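Local coordinates for protein excinuclease ABC, subunit A. (Deinococcus radiodurans, PDB 2VF7) that binds ATP and zinc as an ABC-type UvrA protein and probably recognises damaged DNA during excision repair, at residues D514-R519 against S537-Q542; A543-L548 against T584-V589. The protein carries 1 engineered substitution. All coordinates share one frame; numbering follows the deposited sequence. Where two conformers were deposited one is given.

Interaction 1: residues D514-R519 against S537-Q542. With ADP (adenosine-5'-diphosphate), chain D.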
loop_
_atom_site.group_PDB
_atom_site.type_symbol
_atom_site.label_atom_id
_atom_site.label_comp_id
_atom_site.label_asym_id
_atom_site.label_seq_id
_atom_site.Cartn_x
_atom_site.Cartn_y
_atom_site.Cartn_z
ATOM N N ASP A 514 39.622 23.202 -7.771
ATOM C CA ASP A 514 39.976 24.619 -7.688
ATOM C C ASP A 514 40.364 25.017 -9.114
ATOM O O ASP A 514 39.856 24.414 -10.064
ATOM C CB ASP A 514 41.131 24.846 -6.698
ATOM C CG ASP A 514 41.004 26.168 -5.923
ATOM O OD1 ASP A 514 42.045 26.780 -5.571
ATOM O OD2 ASP A 514 39.855 26.597 -5.658
ATOM N N ASN A 515 41.243 26.001 -9.289
ATOM C CA ASN A 515 41.638 26.394 -10.645
ATOM C C ASN A 515 42.601 25.403 -11.320
ATOM O O ASN A 515 43.821 25.606 -11.364
ATOM C CB ASN A 515 42.119 27.865 -10.732
ATOM C CG ASN A 515 42.984 28.306 -9.536
ATOM O OD1 ASN A 515 42.881 27.769 -8.427
ATOM N ND2 ASN A 515 43.822 29.319 -9.764
ATOM N N LEU A 516 42.006 24.332 -11.840
ATOM C CA LEU A 516 42.692 23.224 -12.499
ATOM C C LEU A 516 42.763 23.428 -14.007
ATOM O O LEU A 516 41.759 23.722 -14.639
ATOM C CB LEU A 516 41.950 21.909 -12.202
ATOM C CG LEU A 516 42.277 20.667 -13.040
ATOM C CD1 LEU A 516 43.578 20.030 -12.582
ATOM C CD2 LEU A 516 41.141 19.654 -12.989
ATOM N N ASP A 517 43.961 23.263 -14.564
ATOM C CA ASP A 517 44.216 23.359 -16.011
ATOM C C ASP A 517 44.539 21.977 -16.601
ATOM O O ASP A 517 45.436 21.277 -16.114
ATOM C CB ASP A 517 45.381 24.321 -16.299
ATOM C CG ASP A 517 45.261 25.657 -15.560
ATOM O OD1 ASP A 517 46.288 26.357 -15.436
ATOM O OD2 ASP A 517 44.157 26.023 -15.104
ATOM N N VAL A 518 43.829 21.609 -17.663
ATOM C CA VAL A 518 43.909 20.264 -18.244
ATOM C C VAL A 518 43.877 20.316 -19.791
ATOM O O VAL A 518 43.278 21.230 -20.383
ATOM C CB VAL A 518 42.780 19.354 -17.665
ATOM C CG1 VAL A 518 41.448 19.679 -18.287
ATOM C CG2 VAL A 518 43.104 17.885 -17.840
ATOM N N ARG A 519 44.540 19.354 -20.437
ATOM C CA ARG A 519 44.574 19.294 -21.902
ATOM C C ARG A 519 43.972 18.009 -22.459
ATOM O O ARG A 519 44.270 16.918 -21.978
ATOM C CB ARG A 519 46.001 19.457 -22.426
ATOM C CG ARG A 519 46.703 20.737 -21.987
ATOM C CD ARG A 519 47.372 21.443 -23.159
ATOM N NE ARG A 519 48.578 20.767 -23.638
ATOM C CZ ARG A 519 49.262 21.125 -24.727
ATOM N NH1 ARG A 519 48.856 22.153 -25.470
ATOM N NH2 ARG A 519 50.358 20.455 -25.079
ATOM N N SER A 537 33.673 12.996 -13.651
ATOM C CA SER A 537 32.352 13.467 -13.993
ATOM C C SER A 537 32.212 14.995 -13.869
ATOM O O SER A 537 31.576 15.631 -14.717
ATOM C CB SER A 537 31.310 12.682 -13.174
ATOM O OG SER A 537 30.168 13.452 -12.873
ATOM N N THR A 538 32.829 15.577 -12.839
ATOM C CA THR A 538 32.838 17.032 -12.631
ATOM C C THR A 538 33.659 17.755 -13.696
ATOM O O THR A 538 33.292 18.848 -14.119
ATOM C CB THR A 538 33.360 17.419 -11.218
ATOM O OG1 THR A 538 32.784 16.553 -10.233
ATOM C CG2 THR A 538 32.984 18.829 -10.865
ATOM N N LEU A 539 34.771 17.152 -14.122
ATOM C CA LEU A 539 35.605 17.697 -15.196
ATOM C C LEU A 539 34.991 17.514 -16.585
ATOM O O LEU A 539 34.892 18.471 -17.348
ATOM C CB LEU A 539 36.997 17.070 -15.167
ATOM C CG LEU A 539 38.034 17.518 -16.209
ATOM C CD1 LEU A 539 38.496 18.947 -15.992
ATOM C CD2 LEU A 539 39.221 16.581 -16.197
ATOM N N VAL A 540 34.567 16.287 -16.896
ATOM C CA VAL A 540 34.220 15.901 -18.268
ATOM C C VAL A 540 32.764 16.169 -18.603
ATOM O O VAL A 540 32.474 16.898 -19.540
ATOM C CB VAL A 540 34.556 14.412 -18.545
ATOM C CG1 VAL A 540 34.165 14.019 -19.963
ATOM C CG2 VAL A 540 36.040 14.135 -18.296
ATOM N N SER A 541 31.855 15.572 -17.834
ATOM C CA SER A 541 30.423 15.716 -18.078
ATOM C C SER A 541 29.906 17.105 -17.729
ATOM O O SER A 541 29.170 17.719 -18.505
ATOM C CB SER A 541 29.632 14.635 -17.340
ATOM O OG SER A 541 29.965 13.359 -17.856
ATOM N N GLN A 542 30.294 17.614 -16.571
ATOM C CA GLN A 542 29.822 18.929 -16.152
ATOM C C GLN A 542 30.627 20.074 -16.761
ATOM O O GLN A 542 30.106 20.814 -17.571
ATOM C CB GLN A 542 29.730 19.017 -14.626
ATOM C CG GLN A 542 28.830 17.922 -14.020
ATOM C CD GLN A 542 28.873 17.890 -12.502
ATOM O OE1 GLN A 542 28.906 18.941 -11.847
ATOM N NE2 GLN A 542 28.864 16.684 -11.930
HETATM P PB ADP D . 33.442 11.012 -9.877
HETATM O O1B ADP D . 32.758 9.929 -9.083
HETATM O O2B ADP D . 32.759 11.438 -11.145
HETATM O O3B ADP D . 34.909 10.716 -10.038
HETATM P PA ADP D . 32.394 13.622 -9.158
HETATM O O1A ADP D . 31.044 13.344 -8.581
HETATM O O2A ADP D . 32.535 14.131 -10.556
HETATM O O3A ADP D . 33.368 12.347 -8.955
HETATM O "O5'" ADP D . 32.998 14.779 -8.206
HETATM C "C5'" ADP D . 33.529 14.487 -6.920
HETATM C "C4'" ADP D . 33.215 15.555 -5.885
HETATM O "O4'" ADP D . 32.268 16.501 -6.375
HETATM C "C3'" ADP D . 32.560 14.876 -4.696
HETATM O "O3'" ADP D . 33.018 15.481 -3.489
HETATM C "C2'" ADP D . 31.077 15.126 -4.894
HETATM O "O2'" ADP D . 30.315 15.080 -3.680
HETATM C "C1'" ADP D . 31.069 16.481 -5.577
HETATM N N9 ADP D . 29.851 16.636 -6.410
HETATM C C8 ADP D . 29.661 16.107 -7.642
HETATM N N7 ADP D . 28.448 16.436 -8.145
HETATM C C5 ADP D . 27.837 17.190 -7.204
HETATM C C6 ADP D . 26.524 17.874 -7.075
HETATM N N6 ADP D . 25.616 17.800 -8.080
HETATM N N1 ADP D . 26.271 18.565 -5.936
HETATM C C2 ADP D . 27.166 18.634 -4.925
HETATM N N3 ADP D . 28.379 18.039 -4.975
HETATM C C4 ADP D . 28.764 17.318 -6.065
#
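The CD1 methyl of Leu539 meets two side chains of strand 516-521. Val518 reaches back at it tip to tip, with CG1 3.8 Å from Leu539 CD1. Leu516 comes at about a right angle to Leu539, and its CD2 lies 4.1 Å from the same CD1. Leu539 has CG anti to the backbone N (chi1 -179°). This carries the branch away from the helix, and one methyl, CD1, makes both contacts. The backbones stay well apart, with 9.2 Å between the CA atoms of Val518 and Leu539. The helix is the one that follows the P-loop (Walker A) of the ABC ATPase fold, and the strand is at the edge, within this chain, of a three-stranded antiparallel sheet. Leu803 and Ile805 of the core sheet also touch this apolar patch. Near the start of the helix, Ser537 N donates to ADP O2B at 3.1 Å, although the position of O2B is less certain. The backbone places Thr538 N near ADP O2A in a weak bond. Chi1 (-44°) sets OG1 beside that N, on the same phosphate oxygen, at a doubtfully short modelled distance. In the wider, pi-type turn over 538-542, Gln542 N bonds to Ser537 O at 3.0 Å.

Interaction 2: residues A543-L548 against T584-V589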
loop_
_atom_site.group_PDB
_atom_site.type_symbol
_atom_site.label_atom_id
_atom_site.label_comp_id
_atom_site.label_asym_id
_atom_site.label_seq_id
_atom_site.Cartn_x
_atom_site.Cartn_y
_atom_site.Cartn_z
ATOM N N ALA A 543 31.900 20.203 -16.405
ATOM C CA ALA A 543 32.702 21.372 -16.804
ATOM C C ALA A 543 33.019 21.451 -18.290
ATOM O O ALA A 543 32.799 22.488 -18.914
ATOM C CB ALA A 543 33.993 21.454 -15.987
ATOM N N LEU A 544 33.545 20.373 -18.860
ATOM C CA LEU A 544 33.896 20.388 -20.270
ATOM C C LEU A 544 32.663 20.725 -21.089
ATOM O O LEU A 544 32.623 21.761 -21.742
ATOM C CB LEU A 544 34.493 19.051 -20.720
ATOM C CG LEU A 544 34.904 18.978 -22.202
ATOM C CD1 LEU A 544 35.892 20.079 -22.559
ATOM C CD2 LEU A 544 35.493 17.636 -22.558
ATOM N N VAL A 545 31.654 19.863 -21.007
ATOM C CA VAL A 545 30.439 19.957 -21.816
ATOM C C VAL A 545 29.793 21.347 -21.821
ATOM O O VAL A 545 29.502 21.892 -22.889
ATOM C CB VAL A 545 29.411 18.866 -21.404
ATOM C CG1 VAL A 545 28.044 19.130 -22.014
ATOM C CG2 VAL A 545 29.904 17.509 -21.826
ATOM N N ASP A 546 29.561 21.932 -20.652
ATOM C CA ASP A 546 29.006 23.279 -20.662
ATOM C C ASP A 546 30.076 24.358 -20.554
ATOM O O ASP A 546 29.886 25.392 -19.917
ATOM C CB ASP A 546 27.813 23.469 -19.701
ATOM C CG ASP A 546 28.067 22.937 -18.305
ATOM O OD1 ASP A 546 28.856 23.575 -17.568
ATOM O OD2 ASP A 546 27.434 21.909 -17.943
ATOM N N ALA A 547 31.210 24.092 -21.190
ATOM C CA ALA A 547 32.125 25.144 -21.601
ATOM C C ALA A 547 32.003 25.264 -23.114
ATOM O O ALA A 547 31.829 26.363 -23.634
ATOM C CB ALA A 547 33.562 24.840 -21.179
ATOM N N LEU A 548 32.051 24.135 -23.821
ATOM C CA LEU A 548 31.970 24.184 -25.283
ATOM C C LEU A 548 30.556 24.143 -25.881
ATOM O O LEU A 548 30.392 24.300 -27.097
ATOM C CB LEU A 548 32.950 23.212 -25.964
ATOM C CG LEU A 548 32.852 21.693 -25.992
ATOM C CD1 LEU A 548 33.931 21.170 -26.925
ATOM C CD2 LEU A 548 33.059 21.120 -24.631
ATOM N N THR A 584 33.893 21.470 -34.499
ATOM C CA THR A 584 32.682 21.986 -35.121
ATOM C C THR A 584 31.464 21.721 -34.243
ATOM O O THR A 584 30.687 22.634 -33.939
ATOM C CB THR A 584 32.468 21.330 -36.499
ATOM O OG1 THR A 584 33.614 21.580 -37.324
ATOM C CG2 THR A 584 31.219 21.882 -37.181
ATOM N N ARG A 585 31.305 20.465 -33.845
ATOM C CA ARG A 585 30.177 20.046 -33.033
ATOM C C ARG A 585 30.602 19.408 -31.716
ATOM O O ARG A 585 31.663 18.789 -31.618
ATOM C CB ARG A 585 29.324 19.042 -33.795
ATOM C CG ARG A 585 28.509 19.623 -34.911
ATOM C CD ARG A 585 27.243 18.799 -35.089
ATOM N NE ARG A 585 27.519 17.364 -35.186
ATOM C CZ ARG A 585 26.661 16.406 -34.843
ATOM N NH1 ARG A 585 25.462 16.716 -34.360
ATOM N NH2 ARG A 585 27.007 15.132 -34.968
ATOM N N LEU A 586 29.744 19.589 -30.717
ATOM C CA LEU A 586 29.764 18.851 -29.474
ATOM C C LEU A 586 28.607 17.865 -29.554
ATOM O O LEU A 586 27.486 18.232 -29.892
ATOM C CB LEU A 586 29.570 19.831 -28.304
ATOM C CG LEU A 586 29.444 19.497 -26.807
ATOM C CD1 LEU A 586 28.053 19.031 -26.427
ATOM C CD2 LEU A 586 30.507 18.529 -26.302
ATOM N N VAL A 587 28.893 16.604 -29.269
ATOM C CA VAL A 587 27.849 15.597 -29.109
ATOM C C VAL A 587 28.062 14.906 -27.769
ATOM O O VAL A 587 29.100 14.297 -27.551
ATOM C CB VAL A 587 27.877 14.560 -30.252
ATOM C CG1 VAL A 587 27.053 13.337 -29.883
ATOM C CG2 VAL A 587 27.368 15.180 -31.532
ATOM N N ARG A 588 27.097 15.021 -26.865
ATOM C CA ARG A 588 27.213 14.322 -25.601
ATOM C C ARG A 588 26.293 13.108 -25.578
ATOM O O ARG A 588 25.149 13.178 -26.013
ATOM C CB ARG A 588 26.988 15.255 -24.399
ATOM C CG ARG A 588 25.557 15.319 -23.854
ATOM C CD ARG A 588 25.541 15.650 -22.362
ATOM N NE ARG A 588 26.360 14.712 -21.597
ATOM C CZ ARG A 588 26.319 14.568 -20.273
ATOM N NH1 ARG A 588 25.486 15.302 -19.537
ATOM N NH2 ARG A 588 27.118 13.676 -19.689
ATOM N N VAL A 589 26.814 11.992 -25.085
ATOM C CA VAL A 589 26.038 10.767 -24.979
ATOM C C VAL A 589 25.884 10.378 -23.511
ATOM O O VAL A 589 26.822 9.906 -22.863
ATOM C CB VAL A 589 26.640 9.622 -25.836
ATOM C CG1 VAL A 589 25.813 8.371 -25.718
ATOM C CG2 VAL A 589 26.715 10.050 -27.296
#
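Arg588 meets Val545 with its aliphatic chain and not with its flat guanidinium: Arg588 CD is 4.3 Å from Val545 CG1. The guanidinium of Arg585 takes no part in the contact. Val587 CG2 lies 3.3 Å over one face of it, nearer its margin than its middle, and Arg585 NH2 forms a salt bridge with Glu744. Leu586 carries most of the strand's share, and its two methyls divide the work. Leu586 CD2 lies 4.0 Å from Leu548 CG, and Leu586 CD1 lies 4.4 Å from Val545 CG1. Leu548 holds its CG between its own backbone N and carbonyl carbon (chi1 71°), and the two leucines cross at about a right angle. The touching atoms are all carbons, and no hydrogen bond joins the segments. Leu544 O accepts from Ala547 N, three residues on as in a 3-10 turn, and from Leu548 N in the ordinary alpha-helical bond. The short helix and strand axes come within 9.6 Å and run at 145° to each other. The Walker A helix packs here on the mixed six-stranded sheet of the ABC ATPase core. Strand 585-589 is outermost within this chain, beside parallel strand 753-758, whose Val756 and Val754 also touch Val545 and Leu548.

Interactions 1 and 2 use consecutive parts of helix 536-551, and their centres are 13 Å apart. Interaction 1 joins the helix to the antiparallel sheet. Interaction 2 joins it to an outer strand of the core sheet of the ABC ATPase fold. Two probable backbone hydrogen bonds carry the helix from one to the other: Leu539 O to Leu544 N, 2.8 Å, and Thr538 O to Ala543 N, 3.0 Å. Side chains also meet, with Ser541 OG packed 3.4 Å from Arg588 NH2. Ser537 and Thr538 bind ADP directly at the start of 537-542, together with Gly533, Gly535 and Lys536. In interaction 2, the Arg588 side chain is about 7 Å from that of Ser537 and about 10 Å from ADP.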